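Local coordinates for protein subtilisin-like serine protease (PDB 1R6V) that degrades keratin into peptides as a calcium-binding serine endopeptidase of the subtilisin family, letting its bacterium grow on native feathers, at residues T104-N109 against Y376-S381; P110-I115 against A318-G323; E139-T144 against G429-D434; V290-A295 against H386-V391; R334-S339 against W422-G427. The protein carries 1 engineered substitution. One frame throughout, in Å; residues are numbered along the deposited sequence.

Contact 1 of 5, residues T104-N109 against Y376-S381; sequences TVVKPN and YYQGTS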
# COMPACT_ATOMS: atom_id res chain seq x y z
N THR A 104 2.82 -23.42 7.12
CA THR A 104 3.73 -24.54 7.36
C THR A 104 2.91 -25.77 7.73
O THR A 104 1.81 -25.65 8.25
CB THR A 104 4.74 -24.23 8.48
OG1 THR A 104 4.04 -23.85 9.67
CG2 THR A 104 5.67 -23.10 8.06
N VAL A 105 3.44 -26.95 7.44
CA VAL A 105 2.73 -28.17 7.74
C VAL A 105 2.84 -28.57 9.20
O VAL A 105 3.87 -28.33 9.85
CB VAL A 105 3.25 -29.33 6.85
CG1 VAL A 105 2.62 -30.66 7.28
CG2 VAL A 105 2.91 -29.04 5.39
N VAL A 106 1.76 -29.12 9.74
CA VAL A 106 1.76 -29.62 11.11
C VAL A 106 1.07 -30.98 11.12
O VAL A 106 0.41 -31.37 10.15
CB VAL A 106 1.04 -28.67 12.13
CG1 VAL A 106 1.72 -27.30 12.13
CG2 VAL A 106 -0.45 -28.56 11.81
N LYS A 107 1.25 -31.72 12.21
CA LYS A 107 0.64 -33.03 12.33
C LYS A 107 -0.78 -32.95 12.86
O LYS A 107 -1.15 -31.99 13.52
CB LYS A 107 1.45 -33.90 13.30
CG LYS A 107 2.86 -34.21 12.85
CD LYS A 107 2.89 -35.13 11.65
CE LYS A 107 4.33 -35.50 11.31
NZ LYS A 107 4.43 -36.41 10.14
N PRO A 108 -1.60 -33.96 12.55
CA PRO A 108 -2.96 -33.91 13.07
C PRO A 108 -2.91 -33.96 14.59
O PRO A 108 -1.93 -34.46 15.17
CB PRO A 108 -3.62 -35.16 12.47
CG PRO A 108 -2.45 -36.05 12.07
CD PRO A 108 -1.43 -35.06 11.58
N ASN A 109 -3.94 -33.43 15.22
CA ASN A 109 -4.02 -33.42 16.67
C ASN A 109 -5.44 -33.77 17.13
O ASN A 109 -6.32 -32.92 17.14
CB ASN A 109 -3.60 -32.05 17.21
CG ASN A 109 -3.73 -31.94 18.71
OD1 ASN A 109 -3.94 -32.95 19.38
ND2 ASN A 109 -3.60 -30.73 19.24
N TYR A 376 -2.64 -30.72 6.79
CA TYR A 376 -2.87 -29.85 7.94
C TYR A 376 -1.82 -28.73 7.92
O TYR A 376 -0.63 -28.99 7.95
CB TYR A 376 -2.72 -30.62 9.26
CG TYR A 376 -3.63 -31.82 9.40
CD1 TYR A 376 -3.30 -33.02 8.79
CD2 TYR A 376 -4.81 -31.75 10.13
CE1 TYR A 376 -4.11 -34.13 8.91
CE2 TYR A 376 -5.64 -32.88 10.26
CZ TYR A 376 -5.27 -34.06 9.64
OH TYR A 376 -6.06 -35.18 9.71
N TYR A 377 -2.29 -27.48 7.89
CA TYR A 377 -1.40 -26.33 7.87
C TYR A 377 -1.61 -25.43 9.08
O TYR A 377 -2.63 -25.51 9.78
CB TYR A 377 -1.65 -25.47 6.63
CG TYR A 377 -1.19 -26.04 5.30
CD1 TYR A 377 -0.48 -27.24 5.23
CD2 TYR A 377 -1.44 -25.35 4.12
CE1 TYR A 377 -0.03 -27.74 4.00
CE2 TYR A 377 -1.01 -25.84 2.89
CZ TYR A 377 -0.30 -27.03 2.83
OH TYR A 377 0.12 -27.52 1.61
N GLN A 378 -0.64 -24.55 9.30
CA GLN A 378 -0.71 -23.58 10.37
C GLN A 378 -0.19 -22.27 9.79
O GLN A 378 0.63 -22.27 8.88
CB GLN A 378 0.16 -24.04 11.53
CG GLN A 378 0.60 -22.96 12.49
CD GLN A 378 1.86 -23.38 13.24
OE1 GLN A 378 1.87 -24.37 13.95
NE2 GLN A 378 2.94 -22.62 13.06
N GLY A 379 -0.70 -21.15 10.30
CA GLY A 379 -0.23 -19.87 9.83
C GLY A 379 -1.36 -18.86 9.74
O GLY A 379 -2.54 -19.23 9.78
N THR A 380 -0.99 -17.59 9.65
CA THR A 380 -2.01 -16.56 9.53
C THR A 380 -2.74 -16.76 8.20
O THR A 380 -3.90 -16.35 8.05
CB THR A 380 -1.38 -15.16 9.61
OG1 THR A 380 -0.52 -15.09 10.76
CG2 THR A 380 -2.46 -14.13 9.78
N SER A 381 -2.10 -17.43 7.25
CA SER A 381 -2.75 -17.65 5.96
C SER A 381 -3.86 -18.71 6.10
O SER A 381 -4.71 -18.88 5.21
CB SER A 381 -1.73 -18.08 4.90
OG SER A 381 -1.22 -19.37 5.15
O HOH W 1 3.84 -20.91 10.31
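T104 and Q378 meet as an antiparallel hydrogen-bonded pair: T104 N donates to Q378 O at 3.0 Å, and Q378 N returns a bond to T104 O at 2.9 Å. V105 and Y377 follow as a non-hydrogen-bonded pair. V106 N then donates to Y376 O at 3.0 Å, its N-H nearly straight (168°). The side chains of T104 and Q378 run alongside each other, and water 1 links them, bonding T104 OG1 and, weakly, Q378 NE2. With CG anti to the backbone N (chi1 159°) and the chain extended, Q378 also brings OE1 to 3.5 Å from V106 CG1. V105 CG2 touches Y377 CE1 at 3.5 Å. Past the strand, P108 lays CB over one face of the Y376 ring, 3.8 Å from the centroid, a CH-pi contact shifted toward CZ. Further out, E134 holds Y376 OH, S199 holds Y377 OH, and H203 stacks on the Y377 ring. Segment 104-109, assigned to the propeptide, thus adds an edge strand to the sheet of 374-378 and 347-350, just ahead of the helix that carries S381, a probable charge-relay residue. Such antiparallel pairing three residues before the serine is consistent with the leaving-group side of a subtilisin substrate cleft.

Contact 2 of 5, residues P110-I115 against A318-G323; sequences PDMYKI and ALDYYG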
# COMPACT_ATOMS: atom_id res chain seq x y z
N PRO A 110 -5.66 -35.04 17.51
CA PRO A 110 -6.97 -35.51 17.97
C PRO A 110 -7.55 -34.79 19.19
O PRO A 110 -8.74 -34.89 19.46
CB PRO A 110 -6.72 -36.99 18.24
CG PRO A 110 -5.31 -37.00 18.71
CD PRO A 110 -4.65 -36.10 17.68
N ASP A 111 -6.70 -34.08 19.94
CA ASP A 111 -7.17 -33.37 21.12
C ASP A 111 -7.43 -31.88 20.88
O ASP A 111 -7.83 -31.15 21.79
CB ASP A 111 -6.17 -33.52 22.27
CG ASP A 111 -6.75 -33.13 23.61
OD1 ASP A 111 -7.79 -33.72 23.99
OD2 ASP A 111 -6.18 -32.24 24.29
N MET A 112 -7.21 -31.42 19.65
CA MET A 112 -7.39 -30.01 19.32
C MET A 112 -8.81 -29.50 19.63
O MET A 112 -9.80 -30.03 19.13
CB MET A 112 -7.07 -29.78 17.84
CG MET A 112 -6.74 -28.34 17.44
SD MET A 112 -5.23 -27.67 18.20
CE MET A 112 -5.47 -25.91 17.84
N TYR A 113 -8.88 -28.46 20.47
CA TYR A 113 -10.16 -27.85 20.84
C TYR A 113 -11.16 -28.87 21.36
O TYR A 113 -12.31 -28.92 20.92
CB TYR A 113 -10.74 -27.10 19.64
CG TYR A 113 -11.85 -26.16 20.00
CD1 TYR A 113 -11.70 -25.28 21.08
CD2 TYR A 113 -13.03 -26.11 19.26
CE1 TYR A 113 -12.70 -24.37 21.41
CE2 TYR A 113 -14.04 -25.20 19.58
CZ TYR A 113 -13.87 -24.33 20.65
OH TYR A 113 -14.84 -23.39 20.95
N LYS A 114 -10.70 -29.67 22.32
CA LYS A 114 -11.51 -30.71 22.94
C LYS A 114 -11.53 -30.50 24.46
O LYS A 114 -11.00 -29.51 24.97
CB LYS A 114 -10.90 -32.08 22.65
CG LYS A 114 -10.92 -32.51 21.19
CD LYS A 114 -12.32 -32.91 20.77
CE LYS A 114 -12.34 -33.51 19.38
NZ LYS A 114 -13.71 -33.95 19.00
N ILE A 115 -12.14 -31.44 25.17
CA ILE A 115 -12.22 -31.39 26.63
C ILE A 115 -12.61 -30.01 27.17
O ILE A 115 -11.76 -29.13 27.32
CB ILE A 115 -10.88 -31.84 27.24
N ALA A 318 -3.78 -15.17 13.57
CA ALA A 318 -3.92 -16.62 13.70
C ALA A 318 -4.10 -17.01 15.16
O ALA A 318 -3.35 -16.55 16.03
CB ALA A 318 -2.69 -17.30 13.13
N LEU A 319 -5.10 -17.85 15.43
CA LEU A 319 -5.36 -18.32 16.79
C LEU A 319 -5.11 -19.82 16.93
O LEU A 319 -5.37 -20.61 16.02
CB LEU A 319 -6.81 -18.02 17.19
CG LEU A 319 -7.23 -16.55 17.23
CD1 LEU A 319 -8.70 -16.45 17.67
CD2 LEU A 319 -6.33 -15.79 18.21
N ASP A 320 -4.60 -20.19 18.10
CA ASP A 320 -4.31 -21.58 18.44
C ASP A 320 -5.22 -21.84 19.65
O ASP A 320 -5.89 -20.92 20.14
CB ASP A 320 -2.82 -21.66 18.83
CG ASP A 320 -2.33 -23.08 19.10
OD1 ASP A 320 -3.04 -24.06 18.82
OD2 ASP A 320 -1.18 -23.20 19.60
N TYR A 321 -5.28 -23.06 20.12
CA TYR A 321 -6.09 -23.35 21.30
C TYR A 321 -5.30 -24.40 22.07
O TYR A 321 -4.96 -25.44 21.52
CB TYR A 321 -7.46 -23.91 20.91
CG TYR A 321 -8.35 -24.13 22.10
CD1 TYR A 321 -9.14 -23.10 22.62
CD2 TYR A 321 -8.39 -25.38 22.74
CE1 TYR A 321 -9.94 -23.30 23.74
CE2 TYR A 321 -9.19 -25.59 23.86
CZ TYR A 321 -9.96 -24.55 24.36
OH TYR A 321 -10.77 -24.75 25.47
N TYR A 322 -4.98 -24.12 23.33
CA TYR A 322 -4.22 -25.06 24.13
C TYR A 322 -4.43 -24.71 25.59
O TYR A 322 -4.63 -23.55 25.94
CB TYR A 322 -2.73 -24.96 23.79
CG TYR A 322 -1.88 -26.01 24.46
CD1 TYR A 322 -1.83 -27.31 23.96
CD2 TYR A 322 -1.16 -25.73 25.62
CE1 TYR A 322 -1.08 -28.30 24.59
CE2 TYR A 322 -0.40 -26.72 26.26
CZ TYR A 322 -0.37 -28.00 25.75
OH TYR A 322 0.33 -29.01 26.39
N GLY A 323 -4.41 -25.72 26.45
CA GLY A 323 -4.62 -25.46 27.87
C GLY A 323 -5.97 -24.85 28.17
O GLY A 323 -6.11 -24.04 29.09
O HOH W 2 -6.27 -27.97 21.85
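An edge-to-face aromatic pair, Y113 on Y321, seats a loop probably belonging to the propeptide on the C-terminal end of strand 314-322, part of the central sheet of the subtilisin-like catalytic domain. The Y113 ring stands on its CD1-CE1 edge: CD1 sits 3.5 Å above the centre of the Y321 ring, the planes are 82° apart and the centroids 4.8 Å. With CG anti to the backbone N (chi1 -176°) the Y321 ring reaches out to the loop, and chi2 sets which way its face turns. The Y113 backbone joins in, with CA 3.6 Å from Y321 CD2. F326 meets both tyrosines, edge-to-face with Y321, making a three-ring cluster, while E139 and A140 of helix 136-140 touch Y113 from the catalytic domain.

M112 reaches the same strand by another route. Its chain bends at chi2 (64°) and carries CE to 3.2 Å from D320 OD1, the oxygen that also takes a weak bond from Y321 N, and to 4.2 Å from Y321 CB. No direct hydrogen bond crosses between the two segments. Water 2 bridges them instead, accepting from Y113 N at 3.0 Å and donating to Y321 O at 2.9 Å.

Contact 3 of 5, residues E139-T144 against G429-D434; sequences EAIGVT and GLVKLD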
# COMPACT_ATOMS: atom_id res chain seq x y z
N GLU A 139 -15.92 -25.49 14.35
CA GLU A 139 -16.59 -25.50 15.65
C GLU A 139 -16.27 -24.21 16.41
O GLU A 139 -17.14 -23.60 17.02
CB GLU A 139 -16.13 -26.70 16.50
CG GLU A 139 -17.03 -26.88 17.72
CD GLU A 139 -16.45 -27.83 18.77
OE1 GLU A 139 -15.58 -28.65 18.42
OE2 GLU A 139 -16.90 -27.76 19.94
N ALA A 140 -15.01 -23.80 16.36
CA ALA A 140 -14.60 -22.60 17.08
C ALA A 140 -15.33 -21.34 16.63
O ALA A 140 -15.62 -20.48 17.45
CB ALA A 140 -13.11 -22.41 16.95
N ILE A 141 -15.61 -21.22 15.34
CA ILE A 141 -16.29 -20.01 14.88
C ILE A 141 -17.81 -20.11 14.96
O ILE A 141 -18.51 -19.17 14.59
CB ILE A 141 -15.85 -19.59 13.43
CG1 ILE A 141 -16.20 -20.68 12.41
CG2 ILE A 141 -14.35 -19.28 13.45
CD1 ILE A 141 -15.90 -20.30 10.94
N GLY A 142 -18.32 -21.23 15.47
CA GLY A 142 -19.76 -21.38 15.63
C GLY A 142 -20.57 -21.91 14.46
O GLY A 142 -21.79 -21.73 14.40
N VAL A 143 -19.91 -22.56 13.51
CA VAL A 143 -20.62 -23.11 12.37
C VAL A 143 -21.46 -24.33 12.78
O VAL A 143 -21.03 -25.14 13.59
CB VAL A 143 -19.63 -23.58 11.27
CG1 VAL A 143 -20.36 -24.39 10.22
CG2 VAL A 143 -18.93 -22.38 10.65
N THR A 144 -22.67 -24.43 12.25
CA THR A 144 -23.51 -25.60 12.50
C THR A 144 -24.30 -25.82 11.22
O THR A 144 -24.44 -24.90 10.41
CB THR A 144 -24.49 -25.43 13.70
OG1 THR A 144 -25.49 -24.46 13.39
CG2 THR A 144 -23.74 -25.02 14.96
N GLY A 429 -10.90 -10.17 19.29
CA GLY A 429 -11.11 -11.56 19.68
C GLY A 429 -11.34 -12.54 18.55
O GLY A 429 -11.06 -12.25 17.39
N LEU A 430 -11.86 -13.71 18.91
CA LEU A 430 -12.16 -14.79 17.98
C LEU A 430 -13.39 -14.46 17.14
O LEU A 430 -14.46 -14.16 17.69
CB LEU A 430 -12.41 -16.08 18.76
CG LEU A 430 -13.02 -17.25 18.00
CD1 LEU A 430 -12.02 -17.76 16.93
CD2 LEU A 430 -13.36 -18.38 18.99
N VAL A 431 -13.27 -14.56 15.82
CA VAL A 431 -14.42 -14.29 14.96
C VAL A 431 -15.51 -15.34 15.25
O VAL A 431 -15.22 -16.53 15.42
CB VAL A 431 -14.00 -14.33 13.45
CG1 VAL A 431 -13.61 -15.75 13.04
CG2 VAL A 431 -15.14 -13.80 12.57
N LYS A 432 -16.76 -14.89 15.32
CA LYS A 432 -17.88 -15.78 15.60
C LYS A 432 -18.97 -15.61 14.54
O LYS A 432 -19.69 -14.61 14.52
CB LYS A 432 -18.44 -15.48 16.99
CG LYS A 432 -17.58 -16.04 18.12
CD LYS A 432 -17.72 -17.55 18.13
CE LYS A 432 -17.13 -18.15 19.37
NZ LYS A 432 -17.27 -19.63 19.31
N LEU A 433 -19.08 -16.61 13.68
CA LEU A 433 -20.06 -16.58 12.60
C LEU A 433 -21.48 -16.61 13.15
O LEU A 433 -22.36 -15.89 12.66
CB LEU A 433 -19.88 -17.80 11.67
CG LEU A 433 -20.27 -17.72 10.18
CD1 LEU A 433 -20.63 -19.12 9.71
CD2 LEU A 433 -21.41 -16.77 9.94
N ASP A 434 -21.72 -17.42 14.17
CA ASP A 434 -23.07 -17.48 14.69
C ASP A 434 -23.54 -16.15 15.28
O ASP A 434 -24.65 -15.70 14.97
CB ASP A 434 -23.25 -18.66 15.69
CG ASP A 434 -22.26 -18.65 16.85
OD1 ASP A 434 -21.37 -17.78 16.91
OD2 ASP A 434 -22.37 -19.56 17.71
O HOH W 3 -23.38 -21.83 16.90
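K432 meets A140 and I141 where the end of one helix faces the start of another: 136-140 finishes in a Schellman motif with G142 at positive phi, and K432 itself is the N-cap residue of helix 433-438. From CB, CG lies beside the backbone N and anti to the carbonyl carbon, and the chain bends at chi2 (-71°), folding back along the helix end. CD comes within 3.7 Å of A140 O, CE within 3.4 Å, and NZ donates to that same oxygen at 2.6 Å, tilted 31° from the carbonyl plane. The ammonium group therefore sits at the carbonyl end of helix 136-140, where a positive charge probably suits the helix dipole. The next carbonyl is used as well: I141 O accepts L433 N at 2.8 Å, so an amide of the first turn of helix 433-438 is satisfied across the contact.

The apolar groups gather on one side, away from the lysine tip. I141 CG2 lies beside V431 CG1 at 3.6 Å, the two side chains running side by side, and V143 CG2 meets L433 CD1 at 3.8 Å. Beneath them V390 of helix 380-397 touches I141 and L433. V431 O is buried here without a hydrogen-bond partner. At the outer margin the carboxylate of D434 settles against G142 CA, and water 3 bridges the two, donating to G142 O at 3.0 Å and to D434 OD2 at 2.6 Å.

Contact 4 of 5, residues V290-A295 against H386-V391; sequences VMVVSA and HVTGVV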
# COMPACT_ATOMS: atom_id res chain seq x y z
N VAL A 290 -15.09 -6.48 0.03
CA VAL A 290 -14.42 -6.59 1.32
C VAL A 290 -13.05 -7.21 1.07
O VAL A 290 -12.94 -8.15 0.31
CB VAL A 290 -15.23 -7.50 2.28
CG1 VAL A 290 -14.45 -7.76 3.59
CG2 VAL A 290 -16.55 -6.80 2.60
N MET A 291 -12.02 -6.66 1.71
CA MET A 291 -10.66 -7.16 1.52
C MET A 291 -10.12 -7.69 2.84
O MET A 291 -9.87 -6.92 3.75
CB MET A 291 -9.77 -6.02 0.99
CG MET A 291 -10.21 -5.48 -0.40
SD MET A 291 -10.07 -6.59 -1.86
CE MET A 291 -8.65 -5.82 -2.79
N VAL A 292 -9.96 -9.02 2.91
CA VAL A 292 -9.46 -9.72 4.10
C VAL A 292 -7.97 -9.99 3.85
O VAL A 292 -7.60 -10.54 2.81
CB VAL A 292 -10.21 -11.06 4.30
CG1 VAL A 292 -9.67 -11.80 5.53
CG2 VAL A 292 -11.73 -10.78 4.48
N VAL A 293 -7.13 -9.56 4.78
CA VAL A 293 -5.68 -9.74 4.63
C VAL A 293 -5.10 -10.34 5.89
O VAL A 293 -5.42 -9.91 7.01
CB VAL A 293 -4.98 -8.39 4.39
CG1 VAL A 293 -3.48 -8.60 4.14
CG2 VAL A 293 -5.64 -7.68 3.23
N SER A 294 -4.24 -11.33 5.73
CA SER A 294 -3.66 -11.93 6.91
C SER A 294 -2.64 -10.97 7.55
O SER A 294 -1.97 -10.19 6.86
CB SER A 294 -2.98 -13.25 6.55
OG SER A 294 -1.80 -12.94 5.83
N ALA A 295 -2.56 -11.02 8.87
CA ALA A 295 -1.59 -10.21 9.62
C ALA A 295 -0.21 -10.78 9.28
O ALA A 295 -0.11 -11.87 8.74
CB ALA A 295 -1.84 -10.35 11.13
N HIS A 386 -10.80 -18.34 7.12
CA HIS A 386 -11.97 -18.56 7.97
C HIS A 386 -12.78 -17.27 7.98
O HIS A 386 -14.01 -17.30 7.93
CB HIS A 386 -11.57 -18.91 9.39
CG HIS A 386 -11.04 -20.30 9.54
ND1 HIS A 386 -11.85 -21.38 9.87
CD2 HIS A 386 -9.80 -20.81 9.35
CE1 HIS A 386 -11.13 -22.48 9.88
NE2 HIS A 386 -9.88 -22.17 9.56
N VAL A 387 -12.09 -16.13 8.07
CA VAL A 387 -12.78 -14.85 8.09
C VAL A 387 -13.39 -14.56 6.71
O VAL A 387 -14.51 -14.07 6.62
CB VAL A 387 -11.83 -13.70 8.50
CG1 VAL A 387 -12.52 -12.34 8.31
CG2 VAL A 387 -11.44 -13.86 9.96
N THR A 388 -12.66 -14.85 5.64
CA THR A 388 -13.22 -14.62 4.31
C THR A 388 -14.51 -15.44 4.16
O THR A 388 -15.50 -14.97 3.58
CB THR A 388 -12.19 -14.98 3.21
OG1 THR A 388 -11.09 -14.06 3.30
CG2 THR A 388 -12.78 -14.87 1.82
N GLY A 389 -14.50 -16.65 4.69
CA GLY A 389 -15.68 -17.50 4.63
C GLY A 389 -16.84 -16.91 5.44
O GLY A 389 -18.00 -16.94 5.02
N VAL A 390 -16.53 -16.38 6.62
CA VAL A 390 -17.56 -15.77 7.44
C VAL A 390 -18.15 -14.58 6.69
O VAL A 390 -19.36 -14.39 6.67
CB VAL A 390 -16.99 -15.32 8.81
CG1 VAL A 390 -18.01 -14.44 9.55
CG2 VAL A 390 -16.67 -16.56 9.66
N VAL A 391 -17.29 -13.76 6.09
CA VAL A 391 -17.78 -12.60 5.33
C VAL A 391 -18.72 -13.05 4.20
O VAL A 391 -19.76 -12.42 3.94
CB VAL A 391 -16.60 -11.78 4.72
CG1 VAL A 391 -17.13 -10.66 3.79
CG2 VAL A 391 -15.79 -11.14 5.85
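V292 lies over the hydroxyl of T388, its CB 3.3 Å from T388 OG1 and both methyls, CG1 and CG2, 3.5 Å from the same oxygen. Beyond that oxygen the two methyls reach the helix at two neighbouring points: CG1 touches V387 CG1 at 4.0 Å, and CG2 comes to 4.3 Å from V391 CG2. One residue pair further along, V290 and V391 meet tip to tip, CG1 to CG1 at 4.0 Å. No hydrogen bond spans the two segments.

The one polar group in this apolar patch is satisfied outside it. T388 turns OG1 to the side of its own backbone N (chi1 -66°), where N265 ND2 of the adjacent strand 263-269 hydrogen-bonds to it and A384 O adds a weak bond within the helix. The buried oxygen is thus tied both to the sheet and to its own helix, while V292 covers it with carbon.

Around the contact, V391 also leans on V263, and V387 on V316 and V340, so the helix spans several strands. Strand and helix axes run close to antiparallel, at 164°, with 8.8 Å between them at closest approach. This is the layered alpha/beta packing of the subtilisin fold: the long helix 380-397, which carries S381, a probable charge-relay residue, in its first turn, lies along one side of the central, mostly parallel sheet.

Contact 5 of 5, residues R334-S339 against W422-G427; sequences RSDGVS and WDHDTG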
# COMPACT_ATOMS: atom_id res chain seq x y z
N ARG A 334 2.00 -8.92 15.73
CA ARG A 334 1.22 -8.06 16.63
C ARG A 334 1.13 -6.66 16.03
O ARG A 334 2.14 -6.03 15.72
CB ARG A 334 1.90 -8.00 18.01
CG ARG A 334 1.31 -6.96 18.95
CD ARG A 334 1.95 -7.01 20.34
NE ARG A 334 1.37 -5.99 21.23
CZ ARG A 334 1.59 -5.91 22.53
NH1 ARG A 334 2.39 -6.79 23.13
NH2 ARG A 334 1.02 -4.95 23.24
N SER A 335 -0.10 -6.16 15.88
CA SER A 335 -0.32 -4.84 15.31
C SER A 335 -1.68 -4.29 15.72
O SER A 335 -2.65 -5.02 15.86
CB SER A 335 -0.22 -4.89 13.79
OG SER A 335 -1.07 -5.89 13.25
N ASP A 336 -1.74 -2.98 15.94
CA ASP A 336 -2.99 -2.35 16.33
C ASP A 336 -4.03 -2.47 15.22
O ASP A 336 -5.21 -2.24 15.46
CB ASP A 336 -2.77 -0.87 16.62
CG ASP A 336 -2.09 -0.16 15.47
OD1 ASP A 336 -0.84 -0.11 15.47
OD2 ASP A 336 -2.81 0.31 14.56
N GLY A 337 -3.57 -2.83 14.02
CA GLY A 337 -4.47 -2.95 12.88
C GLY A 337 -5.27 -4.24 12.82
O GLY A 337 -6.18 -4.36 12.01
N VAL A 338 -4.95 -5.21 13.67
CA VAL A 338 -5.67 -6.49 13.66
C VAL A 338 -7.12 -6.30 14.07
O VAL A 338 -7.41 -5.72 15.12
CB VAL A 338 -5.01 -7.52 14.63
CG1 VAL A 338 -5.84 -8.79 14.68
CG2 VAL A 338 -3.60 -7.82 14.17
N SER A 339 -8.05 -6.80 13.24
CA SER A 339 -9.47 -6.68 13.56
C SER A 339 -9.93 -7.86 14.42
O SER A 339 -10.50 -7.66 15.50
CB SER A 339 -10.33 -6.61 12.28
OG SER A 339 -10.17 -7.78 11.51
N TRP A 422 -10.03 -5.80 23.78
CA TRP A 422 -9.27 -5.54 22.56
C TRP A 422 -7.78 -5.49 22.87
O TRP A 422 -7.38 -4.99 23.93
CB TRP A 422 -9.66 -4.20 21.95
CG TRP A 422 -8.88 -3.85 20.72
CD1 TRP A 422 -9.19 -4.18 19.43
CD2 TRP A 422 -7.64 -3.13 20.66
NE1 TRP A 422 -8.23 -3.70 18.57
CE2 TRP A 422 -7.26 -3.06 19.29
CE3 TRP A 422 -6.80 -2.55 21.62
CZ2 TRP A 422 -6.10 -2.42 18.87
CZ3 TRP A 422 -5.64 -1.91 21.19
CH2 TRP A 422 -5.30 -1.85 19.83
N ASP A 423 -6.96 -5.99 21.95
CA ASP A 423 -5.50 -5.97 22.10
C ASP A 423 -4.82 -6.06 20.73
O ASP A 423 -5.46 -6.40 19.74
CB ASP A 423 -5.02 -7.09 23.03
CG ASP A 423 -5.41 -8.48 22.56
OD1 ASP A 423 -5.08 -8.84 21.41
OD2 ASP A 423 -6.05 -9.22 23.36
N HIS A 424 -3.53 -5.72 20.68
CA HIS A 424 -2.75 -5.73 19.43
C HIS A 424 -2.48 -7.12 18.88
O HIS A 424 -2.03 -7.27 17.74
CB HIS A 424 -1.40 -5.04 19.62
CG HIS A 424 -1.48 -3.56 19.81
ND1 HIS A 424 -0.68 -2.67 19.12
CD2 HIS A 424 -2.26 -2.80 20.62
CE1 HIS A 424 -0.95 -1.44 19.50
NE2 HIS A 424 -1.91 -1.49 20.41
N ASP A 425 -2.73 -8.15 19.67
CA ASP A 425 -2.45 -9.51 19.21
C ASP A 425 -3.58 -10.12 18.39
O ASP A 425 -3.36 -10.66 17.30
CB ASP A 425 -2.14 -10.41 20.41
CG ASP A 425 -0.78 -10.12 21.02
OD1 ASP A 425 -0.46 -10.70 22.08
OD2 ASP A 425 -0.04 -9.31 20.43
N THR A 426 -4.79 -10.02 18.92
CA THR A 426 -5.95 -10.62 18.27
C THR A 426 -7.09 -9.65 18.02
O THR A 426 -8.22 -10.07 17.73
CB THR A 426 -6.48 -11.78 19.11
OG1 THR A 426 -7.63 -12.37 18.47
CG2 THR A 426 -6.86 -11.28 20.49
N GLY A 427 -6.82 -8.36 18.11
CA GLY A 427 -7.88 -7.39 17.89
C GLY A 427 -8.99 -7.60 18.89
O GLY A 427 -8.73 -7.75 20.09
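H424 O is the acceptor on which the contact turns: S335 N donates to it at 2.9 Å, tilted 24° from the carbonyl plane, R334 CA offers a CA-H...O contact, and V338 CG2 rests against it. S335 O also approaches this oxygen, but two acceptors cannot bond, so the pair probably adds mild repulsion.

The H424 ring folds over D336. D336 CB sits over one ring face, 3.8 Å from the centroid, in a CH-pi contact; H424 CG lies beside its own backbone N (chi1 -70°), which brings the imidazole down on the S335-V338 type I turn. W422 approaches the same turn edge-on, CZ2 3.5 Å from D336 O and in the plane of the indole. R334 extends its chain past H424 CB, which lies 3.3 Å from NE at the edge of the guanidinium, and D425 OD2 presses on R334 CD at 3.0 Å.

D423 OD1 shapes the loop from within as an Asx motif, taking T426 N at 2.8 Å in a nearly straight bond and D425 N in a weak one. From the strand that follows the turn, V338 CG1 packs on the T426-G427 peptide, and G427 CA comes to 3.3 Å from V338 O.

D336 OD2 bonds C477 N, in the range of the first beta-sandwich, so the turn also faces a neighbouring domain. Chemically, the R334-D425 salt bridge is long (NE to OD2 3.7 Å) with the oxygen well out of the guanidinium plane: attraction there is purely electrostatic and probably modest, leaving direction to the single S335 N to H424 O bond and to ring packing.

From the N terminus, contact 1 opens at 104-109 and contact 2 at 110-115; contact 2 closes first, at 318-323, nested within contact 1, which closes at 376-381. Together they lay the probable end of the propeptide region against the catalytic domain. Contact 3 opens at 139-144, crosses both, and closes last, at 429-434, joining the end of helix 136-140 to the start of helix 433-438. Inside it nest contact 4, which ties strand 290-294 to helix 380-397, and contact 5, which opens after contact 2 has closed. Contact 4 crosses contacts 1, 2 and 5; contact 5 also crosses contact 1. Contacts 2, 4 and 5 reach one central sheet; Y113 packs on A140 between contacts 2 and 3, and V390 on L433 between contacts 4 and 3.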